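Local coordinates for secreted effector protein SifA (Salmonella typhimurium, PDB 3CXB), which is a secreted virulence effector that interacts with host PLEKHM2 and is required for endosomal tubulation and the formation of Salmonella-induced filaments, at residues R81-V86 against M101-E106. Sequence-based numbering, arbitrary orientation.
Sequences RDRFQV and MDQNEE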
ATOM      1  N   ARG A  81       8.208 -12.138 -17.240  1.00 57.98           N
ATOM      2  CA  ARG A  81       7.754 -11.860 -15.885  1.00 56.54           C
ATOM      3  C   ARG A  81       8.416 -12.694 -14.792  1.00 57.71           C
ATOM      4  O   ARG A  81       8.467 -12.273 -13.633  1.00 56.95           O
ATOM      5  CB  ARG A  81       6.230 -11.966 -15.794  1.00 53.68           C
ATOM      6  CG  ARG A  81       5.537 -10.804 -16.479  1.00 52.75           C
ATOM      7  CD  ARG A  81       4.016 -10.818 -16.327  1.00 51.53           C
ATOM      8  NE  ARG A  81       3.395  -9.787 -17.165  1.00 50.53           N
ATOM      9  CZ  ARG A  81       2.088  -9.555 -17.249  1.00 51.62           C
ATOM     10  NH1 ARG A  81       1.225 -10.281 -16.549  1.00 55.01           N
ATOM     11  NH2 ARG A  81       1.639  -8.588 -18.037  1.00 52.76           N
ATOM     12  N   ASP A  82       8.924 -13.875 -15.127  1.00 58.62           N
ATOM     13  CA  ASP A  82       9.587 -14.650 -14.085  1.00 57.79           C
ATOM     14  C   ASP A  82      10.929 -13.996 -13.794  1.00 54.99           C
ATOM     15  O   ASP A  82      11.660 -14.426 -12.908  1.00 53.41           O
ATOM     16  CB  ASP A  82       9.762 -16.133 -14.475  1.00 59.10           C
ATOM     17  CG  ASP A  82      10.500 -16.321 -15.779  1.00 59.63           C
ATOM     18  OD1 ASP A  82      11.471 -15.584 -16.020  1.00 58.12           O
ATOM     19  OD2 ASP A  82      10.111 -17.226 -16.557  1.00 64.62           O
ATOM     20  N   ARG A  83      11.243 -12.942 -14.540  1.00 54.02           N
ATOM     21  CA  ARG A  83      12.488 -12.216 -14.328  1.00 55.13           C
ATOM     22  C   ARG A  83      12.359 -11.247 -13.156  1.00 53.25           C
ATOM     23  O   ARG A  83      13.354 -10.687 -12.713  1.00 55.52           O
ATOM     24  CB  ARG A  83      12.889 -11.410 -15.569  1.00 56.91           C
ATOM     25  CG  ARG A  83      13.339 -12.207 -16.781  1.00 60.93           C
ATOM     26  CD  ARG A  83      14.401 -13.221 -16.426  1.00 65.14           C
ATOM     27  NE  ARG A  83      13.793 -14.483 -16.015  1.00 70.89           N
ATOM     28  CZ  ARG A  83      14.424 -15.444 -15.351  1.00 73.50           C
ATOM     29  NH1 ARG A  83      13.780 -16.561 -15.032  1.00 75.48           N
ATOM     30  NH2 ARG A  83      15.691 -15.284 -14.989  1.00 75.95           N
ATOM     31  N   PHE A  84      11.136 -11.030 -12.674  1.00 51.07           N
ATOM     32  CA  PHE A  84      10.891 -10.124 -11.551  1.00 48.96           C
ATOM     33  C   PHE A  84      10.615 -10.938 -10.290  1.00 49.89           C
ATOM     34  O   PHE A  84       9.475 -11.335 -10.030  1.00 47.37           O
ATOM     35  CB  PHE A  84       9.683  -9.226 -11.839  1.00 42.86           C
ATOM     36  CG  PHE A  84       9.878  -8.294 -12.992  1.00 38.57           C
ATOM     37  CD1 PHE A  84       9.784  -8.752 -14.291  1.00 35.67           C
ATOM     38  CD2 PHE A  84      10.166  -6.941 -12.771  1.00 36.10           C
ATOM     39  CE1 PHE A  84       9.974  -7.876 -15.361  1.00 37.02           C
ATOM     40  CE2 PHE A  84      10.358  -6.053 -13.832  1.00 31.89           C
ATOM     41  CZ  PHE A  84      10.263  -6.518 -15.129  1.00 34.29           C
ATOM     42  N   GLN A  85      11.643 -11.157  -9.485  1.00 52.49           N
ATOM     43  CA  GLN A  85      11.472 -11.969  -8.287  1.00 55.28           C
ATOM     44  C   GLN A  85      11.565 -11.188  -6.978  1.00 52.10           C
ATOM     45  O   GLN A  85      12.331 -10.236  -6.873  1.00 54.91           O
ATOM     46  CB  GLN A  85      12.516 -13.087  -8.316  1.00 60.50           C
ATOM     47  CG  GLN A  85      12.725 -13.668  -9.721  1.00 69.42           C
ATOM     48  CD  GLN A  85      14.050 -14.396  -9.883  1.00 73.11           C
ATOM     49  OE1 GLN A  85      15.107 -13.865  -9.551  1.00 74.86           O
ATOM     50  NE2 GLN A  85      13.995 -15.611 -10.408  1.00 76.05           N
ATOM     51  N   VAL A  86      10.778 -11.601  -5.988  1.00 49.78           N
ATOM     52  CA  VAL A  86      10.768 -10.971  -4.673  1.00 50.95           C
ATOM     53  C   VAL A  86      10.786 -12.065  -3.596  1.00 53.95           C
ATOM     54  O   VAL A  86      10.067 -13.055  -3.706  1.00 52.24           O
ATOM     55  CB  VAL A  86       9.513 -10.028  -4.483  1.00 46.68           C
ATOM     56  CG1 VAL A  86       8.440 -10.353  -5.486  1.00 48.91           C
ATOM     57  CG2 VAL A  86       8.951 -10.158  -3.093  1.00 45.83           C
ATOM     58  N   MET A 101      16.244 -10.040 -12.643  1.00 53.78           N
ATOM     59  CA  MET A 101      17.399 -10.856 -13.042  1.00 62.18           C
ATOM     60  C   MET A 101      17.643 -10.824 -14.540  1.00 71.44           C
ATOM     61  O   MET A 101      16.949 -10.133 -15.272  1.00 73.84           O
ATOM     62  CB  MET A 101      17.193 -12.310 -12.623  1.00 60.53           C
ATOM     63  CG  MET A 101      16.980 -12.514 -11.146  1.00 56.06           C
ATOM     64  SD  MET A 101      18.409 -12.021 -10.206  1.00 56.17           S
ATOM     65  CE  MET A 101      17.955 -10.323  -9.845  1.00 56.65           C
ATOM     66  N   ASP A 102      18.632 -11.583 -14.996  1.00 84.38           N
ATOM     67  CA  ASP A 102      18.939 -11.641 -16.421  1.00100.05           C
ATOM     68  C   ASP A 102      18.400 -12.967 -16.944  1.00110.51           C
ATOM     69  O   ASP A 102      17.962 -13.807 -16.161  1.00111.74           O
ATOM     70  CB  ASP A 102      20.453 -11.568 -16.654  1.00103.47           C
ATOM     71  CG  ASP A 102      20.811 -11.103 -18.063  1.00104.97           C
ATOM     72  OD1 ASP A 102      20.312 -11.694 -19.047  1.00105.11           O
ATOM     73  OD2 ASP A 102      21.598 -10.140 -18.191  1.00105.12           O
ATOM     74  N   GLN A 103      18.432 -13.155 -18.260  1.00119.72           N
ATOM     75  CA  GLN A 103      17.943 -14.389 -18.872  1.00127.72           C
ATOM     76  C   GLN A 103      18.465 -15.638 -18.169  1.00125.60           C
ATOM     77  O   GLN A 103      17.709 -16.356 -17.511  1.00123.98           O
ATOM     78  CB  GLN A 103      18.337 -14.439 -20.351  1.00138.19           C
ATOM     79  CG  GLN A 103      17.601 -13.438 -21.230  1.00155.06           C
ATOM     80  CD  GLN A 103      16.108 -13.709 -21.301  1.00164.87           C
ATOM     81  OE1 GLN A 103      15.415 -13.703 -20.283  1.00171.22           O
ATOM     82  NE2 GLN A 103      15.607 -13.947 -22.508  1.00171.30           N
ATOM     83  N   ASN A 104      19.757 -15.899 -18.315  1.00124.46           N
ATOM     84  CA  ASN A 104      20.366 -17.066 -17.692  1.00121.71           C
ATOM     85  C   ASN A 104      20.520 -16.817 -16.198  1.00119.59           C
ATOM     86  O   ASN A 104      21.406 -17.378 -15.557  1.00120.60           O
ATOM     87  CB  ASN A 104      21.737 -17.352 -18.318  1.00122.95           C
ATOM     88  CG  ASN A 104      21.654 -17.658 -19.809  1.00126.51           C
ATOM     89  OD1 ASN A 104      21.032 -18.638 -20.219  1.00126.02           O
ATOM     90  ND2 ASN A 104      22.284 -16.817 -20.624  1.00126.93           N
ATOM     91  N   GLU A 105      19.656 -15.968 -15.652  1.00117.92           N
ATOM     92  CA  GLU A 105      19.695 -15.639 -14.236  1.00117.28           C
ATOM     93  C   GLU A 105      21.118 -15.262 -13.836  1.00119.35           C
ATOM     94  O   GLU A 105      21.531 -15.446 -12.691  1.00118.16           O
ATOM     95  CB  GLU A 105      19.222 -16.830 -13.414  1.00112.49           C
ATOM     96  CG  GLU A 105      19.023 -16.509 -11.954  1.00108.72           C
ATOM     97  CD  GLU A 105      18.612 -17.717 -11.147  1.00106.06           C
ATOM     98  OE1 GLU A 105      19.399 -18.691 -11.091  1.00103.81           O
ATOM     99  OE2 GLU A 105      17.500 -17.689 -10.573  1.00103.09           O
ATOM    100  N   GLU A 106      21.859 -14.729 -14.800  1.00118.96           N
ATOM    101  CA  GLU A 106      23.242 -14.323 -14.584  1.00122.75           C
ATOM    102  C   GLU A 106      23.317 -12.993 -13.836  1.00120.79           C
ATOM    103  O   GLU A 106      23.326 -11.925 -14.453  1.00114.84           O
ATOM    104  CB  GLU A 106      23.965 -14.198 -15.932  1.00123.12           C
ATOM    105  CG  GLU A 106      25.481 -14.032 -15.829  1.00130.88           C
ATOM    106  CD  GLU A 106      26.178 -15.289 -15.336  1.00136.12           C
ATOM    107  OE1 GLU A 106      26.062 -16.333 -16.009  1.00140.24           O
ATOM    108  OE2 GLU A 106      26.840 -15.231 -14.276  1.00140.56           O
TER
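R83 and M101 meet where the first two strands of an antiparallel five-stranded sheet lie side by side, and they illustrate how an edge strand can be tied to a neighbouring turn. Two type I beta turns lie close together here: R81 to F84 leads into strand 84-87, and D102 to E105 follows strand 96-101 on the way to strand 108-114.

The backbone part is a single hydrogen bond, M101 N to R83 O at 3.0 Å. It continues the pairing of the two strands, in which Q85 bonds to R99, up to the mouth of the turn.

Charge and side-chain hydrogen bonding centre on R83. Its chain bends at chi2 and chi3 (-51° and 88°), which folds the guanidinium back toward D82 while NH2 faces the second turn. NE and NH1 both hold one carboxylate oxygen side-on, R83 NE lying 2.6 Å from D82 OD1 in a salt bridge. The carboxylate thus probably fixes the rotation of the guanidinium. The remaining nitrogen, R83 NH2, donates to D102 O over 3.0 Å, a bent bond of 139°. The turn's own bond to that carbonyl, from E105 N, is less certain in this model. The E105 carboxylate stands too far off for an ion pair, though its charge may still favour the arginine electrostatically.

As for packing, the Q85 side chain crosses that of M101 at about a right angle, though their close approach is doubtful, and F84 turns away to pack on L72 of helix 62-75. Beside the guanidinium, M101 CB lies 4.1 Å from R83 NH2, obliquely placed.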